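Local atomic coordinates of urocanate hydratase (Paenibacillus sp. Soil724D2, PDB entry 7NED), a protein that hydrates thiourocanate in bacterial ergothioneine breakdown, using NAD+ as cofactor, and is captured here with urocanate in its pocket. Residues 121-129 with 431-440; 468-479 with 490-498. One frame throughout, in Å; residues are numbered along the deposited sequence.

Contact 1 (121-129 with 431-440). With URO ((2E)-3-(1H-imidazol-4-yl)acrylic acid), chain B.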
loop_
_atom_site.group_PDB
_atom_site.type_symbol
_atom_site.label_atom_id
_atom_site.label_comp_id
_atom_site.label_asym_id
_atom_site.label_seq_id
_atom_site.Cartn_x
_atom_site.Cartn_y
_atom_site.Cartn_z
ATOM N N GLY A 121 -9.577 11.673 -0.326
ATOM C CA GLY A 121 -9.644 12.022 1.077
ATOM C C GLY A 121 -9.351 10.805 1.938
ATOM O O GLY A 121 -8.605 9.887 1.552
ATOM N N LEU A 122 -9.898 10.816 3.157
ATOM C CA LEU A 122 -9.950 9.580 3.913
ATOM C C LEU A 122 -11.257 8.854 3.644
ATOM O O LEU A 122 -11.255 7.705 3.181
ATOM C CB LEU A 122 -9.783 9.858 5.425
ATOM C CG LEU A 122 -8.495 10.571 5.805
ATOM C CD1 LEU A 122 -8.294 10.646 7.321
ATOM C CD2 LEU A 122 -7.315 9.878 5.140
ATOM N N THR A 123 -12.387 9.541 3.822
ATOM C CA THR A 123 -13.665 8.855 3.726
ATOM C C THR A 123 -14.473 9.233 2.485
ATOM O O THR A 123 -15.612 8.778 2.363
ATOM C CB THR A 123 -14.488 9.139 4.968
ATOM O OG1 THR A 123 -14.606 10.557 5.102
ATOM C CG2 THR A 123 -13.821 8.538 6.215
ATOM N N ALA A 124 -13.936 10.047 1.574
ATOM C CA ALA A 124 -14.732 10.474 0.415
ATOM C C ALA A 124 -14.869 9.344 -0.603
ATOM O O ALA A 124 -15.982 8.930 -0.951
ATOM C CB ALA A 124 -14.107 11.705 -0.251
ATOM N N ALA A 125 -13.743 8.836 -1.102
ATOM C CA ALA A 125 -13.843 7.860 -2.185
ATOM C C ALA A 125 -14.291 6.494 -1.707
ATOM O O ALA A 125 -14.653 5.652 -2.544
ATOM C CB ALA A 125 -12.524 7.729 -2.918
ATOM N N ALA A 126 -14.263 6.245 -0.398
ATOM C CA ALA A 126 -14.806 5.015 0.147
ATOM C C ALA A 126 -16.227 5.186 0.676
ATOM O O ALA A 126 -16.814 4.210 1.146
ATOM C CB ALA A 126 -13.890 4.484 1.255
ATOM N N TRP A 127 -16.764 6.411 0.641
ATOM C CA TRP A 127 -18.187 6.720 0.807
ATOM C C TRP A 127 -18.475 6.545 2.299
ATOM O O TRP A 127 -19.527 6.015 2.691
ATOM C CB TRP A 127 -19.019 5.726 0.014
ATOM C CG TRP A 127 -18.692 5.791 -1.448
ATOM C CD1 TRP A 127 -17.944 6.729 -2.128
ATOM C CD2 TRP A 127 -18.675 4.622 -2.267
ATOM N NE1 TRP A 127 -17.624 6.251 -3.403
ATOM C CE2 TRP A 127 -18.060 4.955 -3.497
ATOM C CE3 TRP A 127 -19.175 3.327 -2.090
ATOM C CZ2 TRP A 127 -17.947 4.042 -4.542
ATOM C CZ3 TRP A 127 -19.074 2.415 -3.155
ATOM C CH2 TRP A 127 -18.459 2.778 -4.354
ATOM N N GLN A 128 -17.533 6.940 3.156
ATOM C CA GLN A 128 -17.685 6.690 4.591
ATOM C C GLN A 128 -17.922 7.968 5.389
ATOM O O GLN A 128 -18.004 7.923 6.626
ATOM C CB GLN A 128 -16.453 5.911 5.126
ATOM C CG GLN A 128 -16.360 4.543 4.464
ATOM C CD GLN A 128 -14.995 3.835 4.574
ATOM O OE1 GLN A 128 -13.924 4.463 4.706
ATOM N NE2 GLN A 128 -15.037 2.503 4.454
ATOM N N TYR A 129 -18.024 9.096 4.689
ATOM C CA TYR A 129 -18.250 10.398 5.265
ATOM C C TYR A 129 -19.708 10.488 5.657
ATOM O O TYR A 129 -20.575 9.993 4.922
ATOM C CB TYR A 129 -17.888 11.431 4.213
ATOM C CG TYR A 129 -18.015 12.867 4.593
ATOM C CD1 TYR A 129 -17.041 13.485 5.349
ATOM C CD2 TYR A 129 -19.075 13.618 4.127
ATOM C CE1 TYR A 129 -17.157 14.835 5.677
ATOM C CE2 TYR A 129 -19.200 14.962 4.450
ATOM C CZ TYR A 129 -18.222 15.557 5.231
ATOM O OH TYR A 129 -18.308 16.877 5.580
ATOM N N SER A 431 -18.929 2.206 9.986
ATOM C CA SER A 431 -17.622 2.481 9.393
ATOM C C SER A 431 -16.834 3.308 10.400
ATOM O O SER A 431 -17.075 3.230 11.612
ATOM C CB SER A 431 -17.778 3.153 8.019
ATOM O OG SER A 431 -16.502 3.353 7.382
ATOM N N ARG A 432 -15.862 4.064 9.908
ATOM C CA ARG A 432 -15.081 4.889 10.797
ATOM C C ARG A 432 -14.255 5.815 9.925
ATOM O O ARG A 432 -14.110 5.604 8.718
ATOM C CB ARG A 432 -14.183 4.049 11.711
ATOM C CG ARG A 432 -13.302 3.017 10.891
ATOM C CD ARG A 432 -12.023 2.544 11.643
ATOM N NE ARG A 432 -11.350 1.470 10.893
ATOM C CZ ARG A 432 -10.575 1.667 9.819
ATOM N NH1 ARG A 432 -10.378 2.899 9.372
ATOM N NH2 ARG A 432 -9.994 0.624 9.193
ATOM N N ASP A 433 -13.731 6.853 10.547
ATOM C CA ASP A 433 -12.687 7.607 9.875
ATOM C C ASP A 433 -11.459 6.719 9.720
ATOM O O ASP A 433 -11.338 5.682 10.380
ATOM C CB ASP A 433 -12.336 8.870 10.673
ATOM C CG ASP A 433 -11.528 9.877 9.844
ATOM O OD1 ASP A 433 -11.352 9.676 8.612
ATOM O OD2 ASP A 433 -11.082 10.878 10.423
ATOM N N HIS A 434 -10.513 7.149 8.878
ATOM C CA HIS A 434 -9.249 6.397 8.806
ATOM C C HIS A 434 -8.294 6.799 9.905
ATOM O O HIS A 434 -7.269 6.129 10.092
ATOM C CB HIS A 434 -8.553 6.600 7.463
ATOM C CG HIS A 434 -9.356 6.125 6.294
ATOM N ND1 HIS A 434 -8.794 5.935 5.050
ATOM C CD2 HIS A 434 -10.672 5.816 6.167
ATOM C CE1 HIS A 434 -9.721 5.499 4.210
ATOM N NE2 HIS A 434 -10.870 5.420 4.861
ATOM N N LEU A 435 -8.618 7.874 10.639
ATOM C CA LEU A 435 -7.822 8.319 11.784
ATOM C C LEU A 435 -8.110 7.340 12.916
ATOM O O LEU A 435 -8.951 7.575 13.786
ATOM C CB LEU A 435 -8.181 9.762 12.166
ATOM C CG LEU A 435 -7.246 10.433 13.183
ATOM C CD1 LEU A 435 -5.962 10.960 12.513
ATOM C CD2 LEU A 435 -8.038 11.529 13.952
ATOM N N ASP A 436 -7.500 6.171 12.863
ATOM C CA ASP A 436 -7.783 5.080 13.792
ATOM C C ASP A 436 -6.497 4.253 13.922
ATOM O O ASP A 436 -5.697 4.233 13.027
ATOM C CB ASP A 436 -8.958 4.257 13.257
ATOM C CG ASP A 436 -9.633 3.328 14.307
ATOM O OD1 ASP A 436 -9.838 3.717 15.405
ATOM O OD2 ASP A 436 -9.999 2.230 13.977
ATOM N N ALA A 437 -6.368 3.594 15.044
ATOM C CA ALA A 437 -5.198 2.863 15.390
ATOM C C ALA A 437 -4.386 2.117 14.313
ATOM O O ALA A 437 -3.349 2.561 14.057
ATOM C CB ALA A 437 -5.393 2.040 16.615
ATOM N N ALA A 438 -4.828 1.081 13.665
ATOM C CA ALA A 438 -3.837 0.489 12.666
ATOM C C ALA A 438 -4.052 0.986 11.243
ATOM O O ALA A 438 -3.547 0.459 10.336
ATOM C CB ALA A 438 -3.728 -0.980 12.768
ATOM N N SER A 439 -4.761 2.071 11.115
ATOM C CA SER A 439 -5.214 2.457 9.798
ATOM C C SER A 439 -4.775 3.738 9.162
ATOM O O SER A 439 -5.265 4.171 8.154
ATOM C CB SER A 439 -6.714 2.275 9.760
ATOM O OG SER A 439 -7.278 3.183 10.583
ATOM N N MET A 440 -3.739 4.272 9.731
ATOM C CA MET A 440 -3.189 5.488 9.281
ATOM C C MET A 440 -1.713 5.707 9.601
ATOM O O MET A 440 -1.305 5.588 10.716
ATOM C CB MET A 440 -4.019 6.586 9.859
ATOM C CG MET A 440 -3.407 7.908 9.910
ATOM S SD MET A 440 -3.513 8.590 8.307
ATOM C CE MET A 440 -5.064 9.382 8.363
HETATM O OAA URO B . -14.724 11.931 9.392
HETATM C CAI URO B . -14.520 11.905 8.106
HETATM O OAB URO B . -15.309 11.514 7.341
HETATM C CAC URO B . -13.222 12.351 7.572
HETATM C CAD URO B . -12.293 12.773 8.388
HETATM C CAJ URO B . -11.119 13.164 7.701
HETATM C CAF URO B . -10.081 13.912 8.171
HETATM N NAH URO B . -9.216 14.237 7.160
HETATM C CAE URO B . -9.730 13.678 6.088
HETATM N NAG URO B . -10.880 13.022 6.360
#
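The His434 ring gives its NE2 proton to Gln128 OE1 at 3.2 Å, with an N-H...O angle of 151°. This bond joins a loop of the urocanase N-terminal family region, with a type I beta turn from Ala124 to Trp127, to strand 428-441 of the C-terminal region, and the same two segments also line the urocanate pocket. OE1 lies in the plane of the ring at its edge, while the amide and ring planes stand 73° apart. The other ends are held too: Gln128 NE2 bonds Thr495 and His434 ND1 bonds Ser491, which should fix the rotation of both flat groups. Leu122 sits between the ring and the ligand. Leu122 CB makes a CH-pi contact over the face of His434, 4.1 Å from the centroid, and Leu122 CG touches the imidazole atom CAE of urocanate at 3.4 Å. Leu122 CD1 also meets Met440 CE at 3.6 Å, the two side chains crossing at about a right angle. Thr123 has OG1 between its backbone N and carbonyl carbon (chi1 56°), which directs the hydroxyl to the ligand carboxylate as a hydrogen-bond donor. Arg352 also binds urocanate. Thr123 CG2 packs against Asp433 OD1 at 3.6 Å. Asp433 OD1 accepts the backbone N-H of His434 N at 2.7 Å, from above the carboxylate plane. The second oxygen, Asp433 OD2, lies 3.0 Å from the acrylate carbon CAD of urocanate.

Contact 2 (468-479 with 490-498)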
loop_
_atom_site.group_PDB
_atom_site.type_symbol
_atom_site.label_atom_id
_atom_site.label_comp_id
_atom_site.label_asym_id
_atom_site.label_seq_id
_atom_site.Cartn_x
_atom_site.Cartn_y
_atom_site.Cartn_z
ATOM N N ASN A 468 -8.699 -6.937 7.130
ATOM C CA ASN A 468 -10.139 -6.708 7.042
ATOM C C ASN A 468 -10.751 -7.418 5.843
ATOM O O ASN A 468 -11.881 -7.911 5.933
ATOM C CB ASN A 468 -10.438 -5.216 7.012
ATOM C CG ASN A 468 -10.263 -4.598 8.382
ATOM O OD1 ASN A 468 -10.202 -5.331 9.378
ATOM N ND2 ASN A 468 -10.205 -3.273 8.457
ATOM N N CYS A 469 -10.031 -7.489 4.712
ATOM C CA CYS A 469 -10.516 -8.308 3.602
ATOM C C CYS A 469 -10.638 -9.757 4.017
ATOM O O CYS A 469 -11.530 -10.477 3.544
ATOM C CB CYS A 469 -9.567 -8.230 2.411
ATOM S SG CYS A 469 -9.666 -6.665 1.509
ATOM N N SER A 470 -9.674 -10.227 4.807
ATOM C CA SER A 470 -9.700 -11.593 5.301
ATOM C C SER A 470 -10.748 -11.791 6.380
ATOM O O SER A 470 -10.978 -12.926 6.801
ATOM C CB SER A 470 -8.315 -11.964 5.854
ATOM O OG SER A 470 -7.307 -11.713 4.887
ATOM N N SER A 471 -11.363 -10.716 6.863
ATOM C CA SER A 471 -12.268 -10.797 8.004
ATOM C C SER A 471 -13.731 -10.633 7.613
ATOM O O SER A 471 -14.581 -10.444 8.506
ATOM C CB SER A 471 -11.905 -9.721 9.038
ATOM O OG SER A 471 -10.614 -9.948 9.598
ATOM N N MET A 472 -14.039 -10.610 6.321
ATOM C CA MET A 472 -15.412 -10.643 5.807
ATOM C C MET A 472 -16.084 -9.271 5.773
ATOM O O MET A 472 -17.315 -9.179 5.841
ATOM C CB MET A 472 -16.227 -11.596 6.672
ATOM C CG MET A 472 -15.606 -12.998 6.597
ATOM S SD MET A 472 -16.462 -14.234 7.583
ATOM C CE MET A 472 -16.059 -13.690 9.202
ATOM N N ALA A 473 -15.309 -8.191 5.715
ATOM C CA ALA A 473 -15.868 -6.854 5.624
ATOM C C ALA A 473 -16.598 -6.681 4.283
ATOM O O ALA A 473 -16.455 -7.484 3.345
ATOM C CB ALA A 473 -14.744 -5.819 5.777
ATOM N N ASP A 474 -17.414 -5.624 4.198
ATOM C CA ASP A 474 -18.182 -5.393 2.974
ATOM C C ASP A 474 -17.442 -4.499 2.012
ATOM O O ASP A 474 -17.537 -4.677 0.795
ATOM C CB ASP A 474 -19.549 -4.745 3.319
ATOM C CG ASP A 474 -20.493 -5.747 3.980
ATOM O OD1 ASP A 474 -20.606 -5.700 5.226
ATOM O OD2 ASP A 474 -21.037 -6.634 3.274
ATOM N N LEU A 475 -16.690 -3.538 2.528
ATOM C CA LEU A 475 -15.879 -2.674 1.680
ATOM C C LEU A 475 -14.558 -2.393 2.377
ATOM O O LEU A 475 -14.542 -2.053 3.562
ATOM C CB LEU A 475 -16.610 -1.347 1.380
ATOM C CG LEU A 475 -15.926 -0.316 0.464
ATOM C CD1 LEU A 475 -16.951 0.565 -0.282
ATOM C CD2 LEU A 475 -14.945 0.568 1.219
ATOM N N VAL A 476 -13.454 -2.501 1.640
ATOM C CA VAL A 476 -12.134 -2.205 2.181
ATOM C C VAL A 476 -11.418 -1.275 1.211
ATOM O O VAL A 476 -11.530 -1.429 -0.011
ATOM C CB VAL A 476 -11.323 -3.507 2.410
ATOM C CG1 VAL A 476 -9.934 -3.201 2.955
ATOM C CG2 VAL A 476 -12.081 -4.413 3.336
ATOM N N THR A 477 -10.683 -0.323 1.747
ATOM C CA THR A 477 -10.005 0.662 0.916
ATOM C C THR A 477 -8.616 0.953 1.468
ATOM O O THR A 477 -8.399 0.911 2.678
ATOM C CB THR A 477 -10.825 1.963 0.821
ATOM O OG1 THR A 477 -10.225 2.830 -0.145
ATOM C CG2 THR A 477 -10.905 2.707 2.188
ATOM N N ILE A 478 -7.685 1.256 0.565
ATOM C CA ILE A 478 -6.385 1.829 0.899
ATOM C C ILE A 478 -6.238 3.144 0.143
ATOM O O ILE A 478 -6.343 3.178 -1.089
ATOM C CB ILE A 478 -5.231 0.887 0.539
ATOM C CG1 ILE A 478 -5.379 -0.419 1.305
ATOM C CG2 ILE A 478 -3.918 1.575 0.880
ATOM C CD1 ILE A 478 -4.405 -1.544 0.803
ATOM N N HIS A 479 -5.974 4.226 0.877
ATOM C CA HIS A 479 -5.793 5.547 0.277
ATOM C C HIS A 479 -4.392 6.051 0.555
ATOM O O HIS A 479 -3.809 5.708 1.585
ATOM C CB HIS A 479 -6.767 6.581 0.878
ATOM C CG HIS A 479 -8.203 6.334 0.532
ATOM N ND1 HIS A 479 -9.197 7.235 0.837
ATOM C CD2 HIS A 479 -8.810 5.292 -0.083
ATOM C CE1 HIS A 479 -10.358 6.756 0.413
ATOM N NE2 HIS A 479 -10.149 5.584 -0.159
ATOM N N THR A 490 -0.672 7.245 4.171
ATOM C CA THR A 490 -1.356 6.089 3.623
ATOM C C THR A 490 -2.308 5.652 4.705
ATOM O O THR A 490 -1.928 5.631 5.885
ATOM C CB THR A 490 -0.353 4.979 3.267
ATOM O OG1 THR A 490 0.417 5.417 2.154
ATOM C CG2 THR A 490 -1.056 3.658 2.890
ATOM N N SER A 491 -3.527 5.314 4.313
ATOM C CA SER A 491 -4.537 4.938 5.300
ATOM C C SER A 491 -5.404 3.806 4.747
ATOM O O SER A 491 -5.354 3.495 3.564
ATOM C CB SER A 491 -5.394 6.135 5.701
ATOM O OG SER A 491 -6.135 6.609 4.570
ATOM N N ALA A 492 -6.242 3.219 5.612
ATOM C CA ALA A 492 -7.142 2.135 5.234
ATOM C C ALA A 492 -8.480 2.334 5.921
ATOM O O ALA A 492 -8.537 2.820 7.054
ATOM C CB ALA A 492 -6.554 0.743 5.599
ATOM N N GLY A 493 -9.567 1.987 5.220
ATOM C CA GLY A 493 -10.901 2.127 5.768
ATOM C C GLY A 493 -11.660 0.828 5.587
ATOM O O GLY A 493 -11.201 -0.086 4.901
ATOM N N VAL A 494 -12.824 0.755 6.223
ATOM C CA VAL A 494 -13.609 -0.478 6.227
ATOM C C VAL A 494 -15.078 -0.117 6.424
ATOM O O VAL A 494 -15.401 0.798 7.181
ATOM C CB VAL A 494 -13.107 -1.449 7.321
ATOM C CG1 VAL A 494 -13.361 -0.852 8.754
ATOM C CG2 VAL A 494 -13.769 -2.822 7.168
ATOM N N THR A 495 -15.967 -0.788 5.703
ATOM C CA THR A 495 -17.411 -0.603 5.906
ATOM C C THR A 495 -18.025 -1.971 6.128
ATOM O O THR A 495 -17.629 -2.952 5.472
ATOM C CB THR A 495 -18.074 0.066 4.692
ATOM O OG1 THR A 495 -17.507 1.368 4.509
ATOM C CG2 THR A 495 -19.558 0.185 4.889
ATOM N N LEU A 496 -18.960 -2.034 7.073
ATOM C CA LEU A 496 -19.736 -3.227 7.393
ATOM C C LEU A 496 -21.203 -2.896 7.253
ATOM O O LEU A 496 -21.620 -1.770 7.554
ATOM C CB LEU A 496 -19.466 -3.720 8.811
ATOM C CG LEU A 496 -18.049 -4.286 8.985
ATOM C CD1 LEU A 496 -17.692 -4.268 10.471
ATOM C CD2 LEU A 496 -17.981 -5.730 8.422
ATOM N N VAL A 497 -21.987 -3.873 6.801
ATOM C CA VAL A 497 -23.435 -3.699 6.685
ATOM C C VAL A 497 -24.070 -4.648 7.680
ATOM O O VAL A 497 -23.915 -5.872 7.570
ATOM C CB VAL A 497 -23.944 -3.973 5.264
ATOM C CG1 VAL A 497 -25.482 -3.733 5.212
ATOM C CG2 VAL A 497 -23.197 -3.120 4.253
ATOM N N ALA A 498 -24.748 -4.086 8.663
ATOM C CA ALA A 498 -25.524 -4.868 9.623
ATOM C C ALA A 498 -26.929 -4.977 9.046
ATOM O O ALA A 498 -27.795 -4.136 9.303
ATOM C CB ALA A 498 -25.517 -4.199 10.992
HETATM O O HOH W 1 -9.248 -1.594 6.366
HETATM O O HOH W 2 -4.619 8.513 3.187
#
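Strands 475-479 and 490-498 run antiparallel as a beta hairpin, their axes 4.6 Å apart at closest and 165° between their directions. Leu475 with Thr495, Thr477 with Gly493 and His479 with Ser491 are hydrogen-bonded pairs, each with two backbone bonds. The pairing begins with a classic beta bulge: Asp474 and Leu475 both face Thr495, and Thr495 O accepts from Asp474 N at 3.0 Å and Leu475 N at 3.1 Å. Asp474 then reaches along the partner strand, and its OD1 takes the Val497 N-H at 2.8 Å, from 47° above the carboxylate plane. Arg507 and Arg18 form salt bridges with the same carboxylate and probably favour its charged form. Gly493 has no side chain, and Thr477 CG2 lies 3.4 Å from its N. With OG1 of Thr477 anti to the backbone N (chi1 -172°), the methyl falls between that N and the carbonyl carbon. Val494 CG2 meets Ala473 CB tightly at 3.4 Å. The Asn468 side chain crosses Val494 at about a right angle, with ND2 3.6 Å from Val494 CB. ND2 donates to a water that donates to Gly493 O. Asp515 is the strongest polar partner of Asn468. Val476, Ile478 and Ala492 lie on the face covered by helix 459-469, and Leu462 of the second subunit also reaches Ile478. Helix 502-525 packs on Leu496. In the mixed sheet, strand 91-95 borders 475-480, and strand 428-441 borders 490-498.

From the N terminus, the chain first passes the loop 121-129. It then runs through 301 residues, including the seven-stranded parallel Rossmann-like sheet, before 431-440 closes contact 1. Helix 459-469 follows and leads into contact 2, a local hairpin with only 10 residues between its segments. The contacts are in series, neither nested nor crossed. They meet in space, with centres about 9 Å apart. Leu122 O packs on His479 CE1 at 3.1 Å, and Ser439 O on Ser491 CB, also at 3.1 Å. Strands 428-441 and 490-498 are neighbours in the mixed sheet, so the urocanate pocket is tied directly to the hairpin.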